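Local coordinates for protein malonyl-CoA decarboxylase (Rhodopseudomonas palustris, PDB 4KSA) that probably catalyses the decarboxylation of malonyl-CoA and forms a four-chain assembly, at residues Asp73-Leu78 against Ala148-Leu153; Pro212-Tyr217 against Ala245-Leu250; Phe280-Ile285 against Ala423-Leu428; Glu336-Pro341 against Asp351-Ile356. One frame throughout, in Å; residues are numbered along the deposited sequence.

Contact 1. Residues Asp73-Leu78 against Ala148-Leu153; sequences DKLAFL and AAHPQL
Leu78 N donates to Lys74 O at 3.0 Å inside the helix, and on the facing loop Leu153 N bonds back to His150 O at 3.1 Å. Each bond stays on its own side; no hydrogen bond passes between 73-78 and 148-153. Instead, leucine methyls meet an imidazole at its NE2 end and a backbone carbonyl. Leu75 and His150 come at each other from opposite directions. With CG anti to the backbone N (chi1 -151°), Leu75 stretches away from its helix, and its methyl CD2 lies 3.4 Å from His150 NE2 and 3.8 Å from His150 CD2. The other methyl, CD1, is about as far from His150 CE1 as a loose van der Waals contact allows, at 4.1 Å. The imidazole thus takes the leucine fork obliquely at its outer end. With an alanine in place of His150, the Leu75 methyls would probably lose their partner on this loop, opening a gap between loop and helix. One turn beyond Leu75 on the helix, Leu78 is met by Leu153, whose CD2 lies close to the Leu78 carbonyl and approaches Leu78 CB at 4.2 Å. This corner joins helix 71-83 to the loop between helices 132-146 and 154-167, in the all-helical N-terminal part of the chain: Leu75 and Leu153 both touch Arg146, Leu78 rests on Ala142, and Phe77 turns to helix 36-48.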
loop_
_atom_site.group_PDB
_atom_site.type_symbol
_atom_site.label_atom_id
_atom_site.label_comp_id
_atom_site.label_asym_id
_atom_site.label_seq_id
_atom_site.Cartn_x
_atom_site.Cartn_y
_atom_site.Cartn_z
ATOM N N ASP A 73 -31.406 -31.332 9.079
ATOM C CA ASP A 73 -31.344 -31.108 7.640
ATOM C C ASP A 73 -29.906 -30.913 7.157
ATOM O O ASP A 73 -29.565 -31.325 6.049
ATOM C CB ASP A 73 -32.231 -29.925 7.219
ATOM C CG ASP A 73 -33.730 -30.232 7.349
ATOM O OD1 ASP A 73 -34.170 -31.310 6.882
ATOM O OD2 ASP A 73 -34.471 -29.387 7.910
ATOM N N LYS A 74 -29.061 -30.290 7.976
ATOM C CA LYS A 74 -27.657 -30.121 7.601
ATOM C C LYS A 74 -27.092 -31.520 7.458
ATOM O O LYS A 74 -26.595 -31.916 6.406
ATOM C CB LYS A 74 -26.864 -29.388 8.692
ATOM C CG LYS A 74 -26.891 -27.878 8.591
ATOM C CD LYS A 74 -25.865 -27.242 9.503
ATOM C CE LYS A 74 -26.019 -25.748 9.488
ATOM N NZ LYS A 74 -27.406 -25.356 9.890
ATOM N N LEU A 75 -27.216 -32.267 8.542
ATOM C CA LEU A 75 -26.715 -33.617 8.615
ATOM C C LEU A 75 -27.187 -34.502 7.465
ATOM O O LEU A 75 -26.403 -35.272 6.913
ATOM C CB LEU A 75 -27.104 -34.230 9.961
ATOM C CG LEU A 75 -26.140 -35.292 10.495
ATOM C CD1 LEU A 75 -26.456 -35.571 11.955
ATOM C CD2 LEU A 75 -26.246 -36.571 9.660
ATOM N N ALA A 76 -28.454 -34.394 7.084
ATOM C CA ALA A 76 -28.951 -35.234 6.000
ATOM C C ALA A 76 -28.189 -34.896 4.736
ATOM O O ALA A 76 -27.774 -35.792 4.000
ATOM C CB ALA A 76 -30.443 -35.022 5.797
ATOM N N PHE A 77 -27.989 -33.598 4.504
ATOM C CA PHE A 77 -27.275 -33.123 3.322
ATOM C C PHE A 77 -25.830 -33.631 3.273
ATOM O O PHE A 77 -25.341 -34.074 2.222
ATOM C CB PHE A 77 -27.302 -31.591 3.263
ATOM C CG PHE A 77 -26.434 -31.024 2.185
ATOM C CD1 PHE A 77 -25.254 -30.362 2.500
ATOM C CD2 PHE A 77 -26.763 -31.206 0.852
ATOM C CE1 PHE A 77 -24.408 -29.892 1.497
ATOM C CE2 PHE A 77 -25.923 -30.741 -0.165
ATOM C CZ PHE A 77 -24.741 -30.081 0.160
ATOM N N LEU A 78 -25.146 -33.565 4.409
ATOM C CA LEU A 78 -23.781 -34.041 4.468
ATOM C C LEU A 78 -23.796 -35.516 4.108
ATOM O O LEU A 78 -22.960 -35.966 3.335
ATOM C CB LEU A 78 -23.195 -33.835 5.865
ATOM C CG LEU A 78 -23.032 -32.394 6.349
ATOM C CD1 LEU A 78 -22.300 -32.375 7.692
ATOM C CD2 LEU A 78 -22.246 -31.603 5.315
ATOM N N ALA A 148 -17.447 -39.701 13.612
ATOM C CA ALA A 148 -17.593 -40.737 14.636
ATOM C C ALA A 148 -18.948 -41.421 14.487
ATOM O O ALA A 148 -19.039 -42.617 14.219
ATOM C CB ALA A 148 -17.478 -40.130 16.008
ATOM N N ALA A 149 -20.001 -40.636 14.658
ATOM C CA ALA A 149 -21.359 -41.134 14.546
ATOM C C ALA A 149 -21.731 -41.469 13.104
ATOM O O ALA A 149 -22.766 -42.084 12.861
ATOM C CB ALA A 149 -22.330 -40.097 15.108
ATOM N N HIS A 150 -20.904 -41.062 12.147
ATOM C CA HIS A 150 -21.193 -41.335 10.747
ATOM C C HIS A 150 -19.904 -41.566 9.985
ATOM O O HIS A 150 -19.447 -40.720 9.233
ATOM C CB HIS A 150 -21.946 -40.167 10.119
ATOM C CG HIS A 150 -23.286 -39.903 10.735
ATOM N ND1 HIS A 150 -23.437 -39.530 12.053
ATOM C CD2 HIS A 150 -24.529 -39.907 10.199
ATOM C CE1 HIS A 150 -24.716 -39.311 12.302
ATOM N NE2 HIS A 150 -25.398 -39.531 11.194
ATOM N N PRO A 151 -19.318 -42.746 10.144
ATOM C CA PRO A 151 -18.064 -43.106 9.482
ATOM C C PRO A 151 -18.020 -43.019 7.952
ATOM O O PRO A 151 -16.939 -43.056 7.363
ATOM C CB PRO A 151 -17.810 -44.517 9.999
ATOM C CG PRO A 151 -19.195 -45.046 10.138
ATOM C CD PRO A 151 -19.913 -43.914 10.810
ATOM N N GLN A 152 -19.175 -42.900 7.308
ATOM C CA GLN A 152 -19.207 -42.832 5.847
ATOM C C GLN A 152 -18.803 -41.471 5.318
ATOM O O GLN A 152 -18.397 -41.349 4.162
ATOM C CB GLN A 152 -20.597 -43.188 5.297
ATOM C CG GLN A 152 -21.650 -43.494 6.366
ATOM C CD GLN A 152 -22.261 -42.249 6.992
ATOM O OE1 GLN A 152 -22.397 -42.165 8.209
ATOM N NE2 GLN A 152 -22.649 -41.285 6.157
ATOM N N LEU A 153 -18.921 -40.453 6.165
ATOM C CA LEU A 153 -18.566 -39.093 5.790
ATOM C C LEU A 153 -17.049 -38.924 5.674
ATOM O O LEU A 153 -16.569 -37.865 5.288
ATOM C CB LEU A 153 -19.101 -38.098 6.822
ATOM C CG LEU A 153 -20.615 -37.954 6.938
ATOM C CD1 LEU A 153 -20.942 -36.950 8.033
ATOM C CD2 LEU A 153 -21.200 -37.513 5.601
#

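Contact 2. Residues Pro212-Tyr217 against Ala245-Leu250; sequences PDRRCY and APLLDL
Arg214 reaches from its strand to the backbone of Leu247, where NH1 donates to the carbonyl O at 3.0 Å with an N-H...O angle of 158°. The oxygen sits at the edge of the guanidinium and in its plane, whereas the donor is tilted 30° from the carbonyl plane. Leu247 adds only a loose touch of CB, 4.1 Å from Arg214 NH1. A bend at chi2 (-77°) turns the arginine tip toward the helix. The other terminal nitrogen, NH2, makes a weak bond to the O of Asp213, just before the strand, and Asp213 OD2 lies 3.3 Å from Arg214 NH2, well out of the guanidinium plane, so charge alone links them. Asp213 in turn pairs through OD1 with Arg252, whose like charge stands close to Arg214 and is probably offset by this aspartate. Further out, backbone bonds of Asp213 and Arg215 to strand 230-237 hold the residues on either side of the arginine. The acceptor lies on the last turn of short helix 244-248, whose C-terminal end is likely to favour a positive charge. The bond ties that helix to strand 214-220, antiparallel to both its neighbours in a mixed sheet, consistent with the acetyltransferase-like clan of this domain.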
loop_
_atom_site.group_PDB
_atom_site.type_symbol
_atom_site.label_atom_id
_atom_site.label_comp_id
_atom_site.label_asym_id
_atom_site.label_seq_id
_atom_site.Cartn_x
_atom_site.Cartn_y
_atom_site.Cartn_z
ATOM N N PRO A 212 5.641 -4.865 26.704
ATOM C CA PRO A 212 6.715 -4.834 25.710
ATOM C C PRO A 212 7.526 -6.120 25.651
ATOM O O PRO A 212 8.439 -6.243 24.832
ATOM C CB PRO A 212 7.549 -3.636 26.148
ATOM C CG PRO A 212 7.405 -3.668 27.630
ATOM C CD PRO A 212 5.938 -3.966 27.833
ATOM N N ASP A 213 7.202 -7.074 26.520
ATOM C CA ASP A 213 7.912 -8.345 26.523
ATOM C C ASP A 213 7.012 -9.473 26.009
ATOM O O ASP A 213 7.312 -10.659 26.168
ATOM C CB ASP A 213 8.464 -8.648 27.928
ATOM C CG ASP A 213 7.381 -8.997 28.935
ATOM O OD1 ASP A 213 6.277 -8.417 28.855
ATOM O OD2 ASP A 213 7.654 -9.844 29.823
ATOM N N ARG A 214 5.906 -9.079 25.378
ATOM C CA ARG A 214 4.940 -10.010 24.788
ATOM C C ARG A 214 4.748 -9.635 23.317
ATOM O O ARG A 214 4.732 -8.460 22.978
ATOM C CB ARG A 214 3.603 -9.935 25.527
ATOM C CG ARG A 214 3.638 -10.488 26.939
ATOM C CD ARG A 214 3.615 -12.015 26.953
ATOM N NE ARG A 214 3.990 -12.562 28.259
ATOM C CZ ARG A 214 5.238 -12.600 28.721
ATOM N NH1 ARG A 214 5.493 -13.108 29.916
ATOM N NH2 ARG A 214 6.239 -12.143 27.981
ATOM N N ARG A 215 4.621 -10.642 22.454
ATOM C CA ARG A 215 4.435 -10.438 21.017
ATOM C C ARG A 215 3.748 -11.634 20.395
ATOM O O ARG A 215 4.252 -12.742 20.506
ATOM C CB ARG A 215 5.780 -10.293 20.307
ATOM C CG ARG A 215 6.568 -9.086 20.680
ATOM C CD ARG A 215 6.675 -8.131 19.515
ATOM N NE ARG A 215 7.724 -7.143 19.741
ATOM C CZ ARG A 215 7.826 -6.400 20.842
ATOM N NH1 ARG A 215 6.937 -6.531 21.822
ATOM N NH2 ARG A 215 8.825 -5.530 20.969
ATOM N N CYS A 216 2.612 -11.435 19.737
ATOM C CA CYS A 216 1.959 -12.562 19.071
ATOM C C CYS A 216 1.854 -12.295 17.588
ATOM O O CYS A 216 1.727 -11.153 17.148
ATOM C CB CYS A 216 0.583 -12.843 19.650
ATOM S SG CYS A 216 -0.234 -11.377 20.160
ATOM N N TYR A 217 1.930 -13.366 16.819
ATOM C CA TYR A 217 1.883 -13.272 15.383
ATOM C C TYR A 217 0.716 -14.052 14.803
ATOM O O TYR A 217 0.070 -14.862 15.489
ATOM C CB TYR A 217 3.200 -13.776 14.825
ATOM C CG TYR A 217 4.361 -12.965 15.341
ATOM C CD1 TYR A 217 4.746 -11.786 14.701
ATOM C CD2 TYR A 217 5.019 -13.316 16.524
ATOM C CE1 TYR A 217 5.748 -10.976 15.224
ATOM C CE2 TYR A 217 6.026 -12.500 17.056
ATOM C CZ TYR A 217 6.380 -11.331 16.401
ATOM O OH TYR A 217 7.339 -10.489 16.922
ATOM N N ALA A 245 3.757 -21.005 34.680
ATOM C CA ALA A 245 3.210 -20.164 35.741
ATOM C C ALA A 245 3.821 -18.764 35.764
ATOM O O ALA A 245 3.100 -17.768 35.680
ATOM C CB ALA A 245 3.394 -20.837 37.086
ATOM N N PRO A 246 5.158 -18.664 35.872
ATOM C CA PRO A 246 5.772 -17.331 35.894
ATOM C C PRO A 246 5.436 -16.463 34.668
ATOM O O PRO A 246 4.884 -15.369 34.817
ATOM C CB PRO A 246 7.269 -17.637 36.039
ATOM C CG PRO A 246 7.412 -19.006 35.465
ATOM C CD PRO A 246 6.186 -19.716 35.971
ATOM N N LEU A 247 5.753 -16.944 33.466
ATOM C CA LEU A 247 5.455 -16.188 32.255
ATOM C C LEU A 247 4.045 -15.618 32.295
ATOM O O LEU A 247 3.828 -14.441 32.030
ATOM C CB LEU A 247 5.576 -17.079 31.023
ATOM C CG LEU A 247 6.944 -17.654 30.691
ATOM C CD1 LEU A 247 6.881 -18.365 29.357
ATOM C CD2 LEU A 247 7.955 -16.533 30.631
ATOM N N LEU A 248 3.085 -16.461 32.640
ATOM C CA LEU A 248 1.694 -16.042 32.681
ATOM C C LEU A 248 1.317 -15.187 33.886
ATOM O O LEU A 248 0.248 -14.582 33.894
ATOM C CB LEU A 248 0.786 -17.271 32.639
ATOM C CG LEU A 248 1.248 -18.395 31.709
ATOM C CD1 LEU A 248 0.249 -19.554 31.765
ATOM C CD2 LEU A 248 1.403 -17.862 30.293
ATOM N N ASP A 249 2.180 -15.130 34.900
ATOM C CA ASP A 249 1.873 -14.345 36.096
ATOM C C ASP A 249 1.748 -12.854 35.812
ATOM O O ASP A 249 2.735 -12.179 35.505
ATOM C CB ASP A 249 2.923 -14.571 37.190
ATOM C CG ASP A 249 2.615 -13.785 38.473
ATOM O OD1 ASP A 249 1.416 -13.548 38.760
ATOM O OD2 ASP A 249 3.565 -13.418 39.203
ATOM N N LEU A 250 0.522 -12.351 35.924
ATOM C CA LEU A 250 0.247 -10.943 35.676
ATOM C C LEU A 250 0.948 -10.067 36.694
ATOM O O LEU A 250 1.339 -8.939 36.389
ATOM C CB LEU A 250 -1.259 -10.679 35.698
ATOM C CG LEU A 250 -2.011 -11.148 34.446
ATOM C CD1 LEU A 250 -1.404 -10.475 33.210
ATOM C CD2 LEU A 250 -1.936 -12.670 34.323
#

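Contact 3. Residues Phe280-Ile285 against Ala423-Leu428; sequences FGNFLI and ANHEAL
His425 leaves its helix with CG anti to the backbone N (chi1 167°), and its path crosses both Asn282 and Phe283. Its CB already lies 4.0 Å from Phe283 CE1. At CG the imidazole begins under the tip of the phenyl ring, Phe283 CZ being 3.7 Å away, and His425 CD2 is nearer still to Phe283 CZ, at 3.5 Å. Phenyl edge and imidazole face make an edge-to-face pair, with centroids 4.8 Å apart and planes at 63°. On the other limb of the ring, ND1 gives its polar bond to Gly385 O, while Asn282 CB packs 3.7 Å from His425 ND1. CE1 is the apex met by the asparagine, with Asn282 CG 3.5 Å from His425 CE1 and the amide turned 37° from the imidazole plane. NE2 closes the circuit with the backbone N of Glu52 of the second subunit. Both ring nitrogens are therefore occupied, which probably fixes the ring's rotation. The amide ND2 of Asn282 bonds to Glu52 OE2 of that same subunit, so this joint also belongs to the interface. Within the chain it brings helix 421-431 against the loop that starts helix 284-295, the helix of the beta-alpha-beta crossover from strand 262-270 to strand 301-304. Leu284 and Ile285 on that helix turn to strands 230-237 and 262-270.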
loop_
_atom_site.group_PDB
_atom_site.type_symbol
_atom_site.label_atom_id
_atom_site.label_comp_id
_atom_site.label_asym_id
_atom_site.label_seq_id
_atom_site.Cartn_x
_atom_site.Cartn_y
_atom_site.Cartn_z
ATOM N N PHE A 280 0.477 -26.080 6.028
ATOM C CA PHE A 280 0.816 -24.730 5.614
ATOM C C PHE A 280 2.321 -24.616 5.520
ATOM O O PHE A 280 2.885 -23.527 5.532
ATOM C CB PHE A 280 0.251 -23.722 6.611
ATOM C CG PHE A 280 -1.234 -23.610 6.550
ATOM C CD1 PHE A 280 -1.851 -23.133 5.399
ATOM C CD2 PHE A 280 -2.023 -24.039 7.610
ATOM C CE1 PHE A 280 -3.238 -23.091 5.300
ATOM C CE2 PHE A 280 -3.414 -24.001 7.524
ATOM C CZ PHE A 280 -4.022 -23.527 6.363
ATOM N N GLY A 281 2.966 -25.765 5.401
ATOM C CA GLY A 281 4.404 -25.782 5.315
ATOM C C GLY A 281 5.005 -26.144 6.656
ATOM O O GLY A 281 4.371 -26.046 7.714
ATOM N N ASN A 282 6.265 -26.541 6.606
ATOM C CA ASN A 282 6.976 -26.938 7.795
ATOM C C ASN A 282 7.848 -25.835 8.343
ATOM O O ASN A 282 8.340 -25.917 9.470
ATOM C CB ASN A 282 7.786 -28.170 7.460
ATOM C CG ASN A 282 6.894 -29.352 7.149
ATOM O OD1 ASN A 282 6.335 -29.964 8.053
ATOM N ND2 ASN A 282 6.726 -29.657 5.864
ATOM N N PHE A 283 8.001 -24.773 7.567
ATOM C CA PHE A 283 8.857 -23.684 7.993
ATOM C C PHE A 283 8.110 -22.457 8.469
ATOM O O PHE A 283 8.423 -21.327 8.103
ATOM C CB PHE A 283 9.821 -23.367 6.864
ATOM C CG PHE A 283 10.647 -24.542 6.473
ATOM C CD1 PHE A 283 11.701 -24.959 7.280
ATOM C CD2 PHE A 283 10.337 -25.282 5.346
ATOM C CE1 PHE A 283 12.436 -26.106 6.968
ATOM C CE2 PHE A 283 11.067 -26.436 5.018
ATOM C CZ PHE A 283 12.117 -26.850 5.829
ATOM N N LEU A 284 7.125 -22.700 9.321
ATOM C CA LEU A 284 6.329 -21.625 9.874
ATOM C C LEU A 284 7.090 -20.899 10.957
ATOM O O LEU A 284 7.244 -19.686 10.900
ATOM C CB LEU A 284 5.015 -22.163 10.447
ATOM C CG LEU A 284 4.019 -22.842 9.507
ATOM C CD1 LEU A 284 2.736 -22.989 10.291
ATOM C CD2 LEU A 284 3.768 -22.017 8.236
ATOM N N ILE A 285 7.565 -21.636 11.952
ATOM C CA ILE A 285 8.303 -21.019 13.044
ATOM C C ILE A 285 9.566 -20.318 12.519
ATOM O O ILE A 285 10.020 -19.307 13.063
ATOM C CB ILE A 285 8.648 -22.075 14.106
ATOM C CG1 ILE A 285 7.348 -22.720 14.609
ATOM C CG2 ILE A 285 9.423 -21.434 15.267
ATOM C CD1 ILE A 285 6.464 -21.780 15.387
ATOM N N ALA A 423 18.263 -28.417 8.342
ATOM C CA ALA A 423 18.993 -29.656 8.582
ATOM C C ALA A 423 18.121 -30.669 9.346
ATOM O O ALA A 423 17.909 -31.810 8.896
ATOM C CB ALA A 423 20.273 -29.358 9.368
ATOM N N ASN A 424 17.614 -30.243 10.498
ATOM C CA ASN A 424 16.781 -31.104 11.319
ATOM C C ASN A 424 15.510 -31.559 10.604
ATOM O O ASN A 424 15.159 -32.744 10.655
ATOM C CB ASN A 424 16.432 -30.395 12.623
ATOM C CG ASN A 424 17.650 -30.140 13.475
ATOM O OD1 ASN A 424 18.678 -30.805 13.316
ATOM N ND2 ASN A 424 17.545 -29.189 14.392
ATOM N N HIS A 425 14.827 -30.626 9.939
ATOM C CA HIS A 425 13.614 -30.969 9.220
ATOM C C HIS A 425 13.902 -32.087 8.239
ATOM O O HIS A 425 13.182 -33.081 8.206
ATOM C CB HIS A 425 13.059 -29.765 8.448
ATOM C CG HIS A 425 12.002 -30.132 7.448
ATOM N ND1 HIS A 425 10.701 -30.410 7.808
ATOM C CD2 HIS A 425 12.081 -30.360 6.114
ATOM C CE1 HIS A 425 10.027 -30.798 6.739
ATOM N NE2 HIS A 425 10.841 -30.779 5.699
ATOM N N GLU A 426 14.951 -31.915 7.438
ATOM C CA GLU A 426 15.341 -32.911 6.437
ATOM C C GLU A 426 15.635 -34.279 7.059
ATOM O O GLU A 426 15.292 -35.326 6.486
ATOM C CB GLU A 426 16.573 -32.432 5.663
ATOM C CG GLU A 426 16.302 -31.336 4.631
ATOM C CD GLU A 426 15.366 -31.791 3.509
ATOM O OE1 GLU A 426 15.505 -32.937 3.024
ATOM O OE2 GLU A 426 14.497 -30.989 3.098
ATOM N N ALA A 427 16.270 -34.256 8.233
ATOM C CA ALA A 427 16.623 -35.467 8.965
ATOM C C ALA A 427 15.378 -36.217 9.425
ATOM O O ALA A 427 15.277 -37.435 9.250
ATOM C CB ALA A 427 17.476 -35.110 10.163
ATOM N N LEU A 428 14.432 -35.483 10.006
ATOM C CA LEU A 428 13.199 -36.085 10.500
ATOM C C LEU A 428 12.302 -36.613 9.396
ATOM O O LEU A 428 11.661 -37.648 9.560
ATOM C CB LEU A 428 12.422 -35.075 11.356
ATOM C CG LEU A 428 11.207 -35.552 12.168
ATOM C CD1 LEU A 428 9.980 -35.622 11.296
ATOM C CD2 LEU A 428 11.504 -36.906 12.802
#

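Contact 4. Residues Glu336-Pro341 against Asp351-Ile356; sequences EALDTP and DRLKPI
Ala337 and Leu353 bring their backbones to 7.7 Å between CA atoms, where residues 336-341, following helix 329-335, pass helix 347-367. The turn in 336-341 is closed by short-range bonds. Asp339 N returns to Glu336 O at 3.2 Å, Asp339 is the centre of an inverse gamma turn, and Thr340 OG1 donates to Ala337 O at 2.7 Å, nearly along the C=O axis. Across the contact there are no hydrogen bonds, and the meeting is one of methyl groups. Leu353 points at the turn and spreads its fork over two residues. Its CD1 touches Leu338 CD2 at 3.6 Å and Ala337 CB at 4.0 Å, so that a single methyl serves both partners. The second branch, CD2, packs beside Leu338 CG at 3.9 Å. Leu338 holds CG anti to its carbonyl carbon (chi1 -66°), which brings its own fork round to lie slantwise against that of Leu353. An alanine in place of Leu353 is likely to leave Leu338 and the methyl of Ala337 without their apolar mate on the helix and open a gap behind the turn. Trp343 touches both leucines, and Phe395 adds to the apolar cluster round Leu353. Further along, the helix is kinked at Pro355, whose N has no hydrogen to bond the turn before, and Ile356 touches Ala331 and Leu335. The apolar contacts are consistent with a helical hairpin, in which the connection after helix 329-335 folds back on helix 347-367.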
loop_
_atom_site.group_PDB
_atom_site.type_symbol
_atom_site.label_atom_id
_atom_site.label_comp_id
_atom_site.label_asym_id
_atom_site.label_seq_id
_atom_site.Cartn_x
_atom_site.Cartn_y
_atom_site.Cartn_z
ATOM N N GLU A 336 2.961 -45.472 41.001
ATOM C CA GLU A 336 1.706 -45.466 41.759
ATOM C C GLU A 336 1.497 -44.133 42.464
ATOM O O GLU A 336 0.383 -43.801 42.877
ATOM C CB GLU A 336 1.684 -46.592 42.799
ATOM C CG GLU A 336 1.727 -48.001 42.223
ATOM C CD GLU A 336 1.569 -49.071 43.293
ATOM O OE1 GLU A 336 2.433 -49.153 44.194
ATOM O OE2 GLU A 336 0.576 -49.831 43.232
ATOM N N ALA A 337 2.583 -43.381 42.603
ATOM C CA ALA A 337 2.542 -42.075 43.245
ATOM C C ALA A 337 1.706 -41.111 42.405
ATOM O O ALA A 337 0.953 -40.295 42.938
ATOM C CB ALA A 337 3.961 -41.537 43.415
ATOM N N LEU A 338 1.838 -41.218 41.087
ATOM C CA LEU A 338 1.099 -40.359 40.173
ATOM C C LEU A 338 -0.404 -40.463 40.385
ATOM O O LEU A 338 -1.151 -39.562 40.016
ATOM C CB LEU A 338 1.449 -40.716 38.729
ATOM C CG LEU A 338 2.901 -40.419 38.354
ATOM C CD1 LEU A 338 3.242 -41.041 37.014
ATOM C CD2 LEU A 338 3.106 -38.914 38.337
ATOM N N ASP A 339 -0.839 -41.561 40.995
ATOM C CA ASP A 339 -2.259 -41.790 41.246
ATOM C C ASP A 339 -2.725 -41.276 42.611
ATOM O O ASP A 339 -3.362 -42.009 43.371
ATOM C CB ASP A 339 -2.572 -43.286 41.136
ATOM C CG ASP A 339 -2.197 -43.866 39.786
ATOM O OD1 ASP A 339 -2.674 -43.330 38.760
ATOM O OD2 ASP A 339 -1.432 -44.857 39.749
ATOM N N THR A 340 -2.414 -40.021 42.918
ATOM C CA THR A 340 -2.809 -39.426 44.191
ATOM C C THR A 340 -3.172 -37.959 43.999
ATOM O O THR A 340 -2.691 -37.312 43.074
ATOM C CB THR A 340 -1.680 -39.520 45.233
ATOM O OG1 THR A 340 -0.493 -38.927 44.694
ATOM C CG2 THR A 340 -1.416 -40.978 45.614
ATOM N N PRO A 341 -4.010 -37.413 44.895
ATOM C CA PRO A 341 -4.478 -36.024 44.874
ATOM C C PRO A 341 -3.485 -34.985 44.374
ATOM O O PRO A 341 -3.612 -34.484 43.259
ATOM C CB PRO A 341 -4.876 -35.778 46.323
ATOM C CG PRO A 341 -5.432 -37.094 46.721
ATOM C CD PRO A 341 -4.412 -38.067 46.156
ATOM N N ASP A 351 10.673 -35.388 43.697
ATOM C CA ASP A 351 12.040 -35.772 43.374
ATOM C C ASP A 351 12.197 -37.263 43.195
ATOM O O ASP A 351 13.121 -37.721 42.531
ATOM C CB ASP A 351 12.995 -35.289 44.459
ATOM C CG ASP A 351 13.145 -33.785 44.466
ATOM O OD1 ASP A 351 12.135 -33.083 44.711
ATOM O OD2 ASP A 351 14.276 -33.305 44.217
ATOM N N ARG A 352 11.292 -38.022 43.794
ATOM C CA ARG A 352 11.343 -39.468 43.687
ATOM C C ARG A 352 10.864 -39.874 42.291
ATOM O O ARG A 352 11.427 -40.772 41.657
ATOM C CB ARG A 352 10.435 -40.088 44.743
ATOM C CG ARG A 352 10.928 -41.413 45.287
ATOM C CD ARG A 352 11.749 -41.212 46.558
ATOM N NE ARG A 352 11.013 -40.488 47.602
ATOM C CZ ARG A 352 9.755 -40.738 47.968
ATOM N NH1 ARG A 352 9.053 -41.698 47.374
ATOM N NH2 ARG A 352 9.201 -40.033 48.948
ATOM N N LEU A 353 9.816 -39.191 41.829
ATOM C CA LEU A 353 9.205 -39.430 40.521
ATOM C C LEU A 353 10.016 -38.904 39.344
ATOM O O LEU A 353 10.194 -39.604 38.345
ATOM C CB LEU A 353 7.819 -38.787 40.476
ATOM C CG LEU A 353 6.632 -39.583 40.996
ATOM C CD1 LEU A 353 5.430 -38.671 41.099
ATOM C CD2 LEU A 353 6.353 -40.754 40.056
ATOM N N LYS A 354 10.488 -37.663 39.472
ATOM C CA LYS A 354 11.255 -36.991 38.420
ATOM C C LYS A 354 12.198 -37.880 37.605
ATOM O O LYS A 354 12.206 -37.817 36.382
ATOM C CB LYS A 354 12.038 -35.806 38.999
ATOM C CG LYS A 354 12.926 -35.128 37.976
ATOM C CD LYS A 354 13.780 -34.006 38.553
ATOM C CE LYS A 354 13.086 -32.661 38.474
ATOM N NZ LYS A 354 14.047 -31.544 38.717
ATOM N N PRO A 355 13.012 -38.717 38.265
ATOM C CA PRO A 355 13.913 -39.566 37.479
ATOM C C PRO A 355 13.194 -40.620 36.641
ATOM O O PRO A 355 13.517 -40.806 35.469
ATOM C CB PRO A 355 14.807 -40.189 38.540
ATOM C CG PRO A 355 13.873 -40.303 39.715
ATOM C CD PRO A 355 13.201 -38.949 39.707
ATOM N N ILE A 356 12.228 -41.314 37.229
ATOM C CA ILE A 356 11.521 -42.332 36.471
ATOM C C ILE A 356 10.678 -41.727 35.341
ATOM O O ILE A 356 10.709 -42.220 34.209
ATOM C CB ILE A 356 10.619 -43.238 37.391
ATOM C CG1 ILE A 356 9.830 -44.246 36.535
ATOM C CG2 ILE A 356 9.642 -42.386 38.200
ATOM C CD1 ILE A 356 10.677 -45.037 35.521
#

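Overall arrangement
From the N terminus, contact 1 comes first and closes a mostly helical loop in the N-terminal helical region, without any strand. After it, contact 2 closes a much shorter loop of 27 residues, joining strand 214-220 to the small helix in the connection between strands 230-237 and 262-270. Contact 3 opens next and closes far along the chain, bringing helix 421-431 to the start of helix 284-295. Contact 4, with only nine residues between its segments, is nested inside that long loop and joins the connection after helix 329-335 to helix 347-367; no contacts cross. Contacts 1 and 3 lie on opposite sides of the chain's centre, their centres about 35 Å apart.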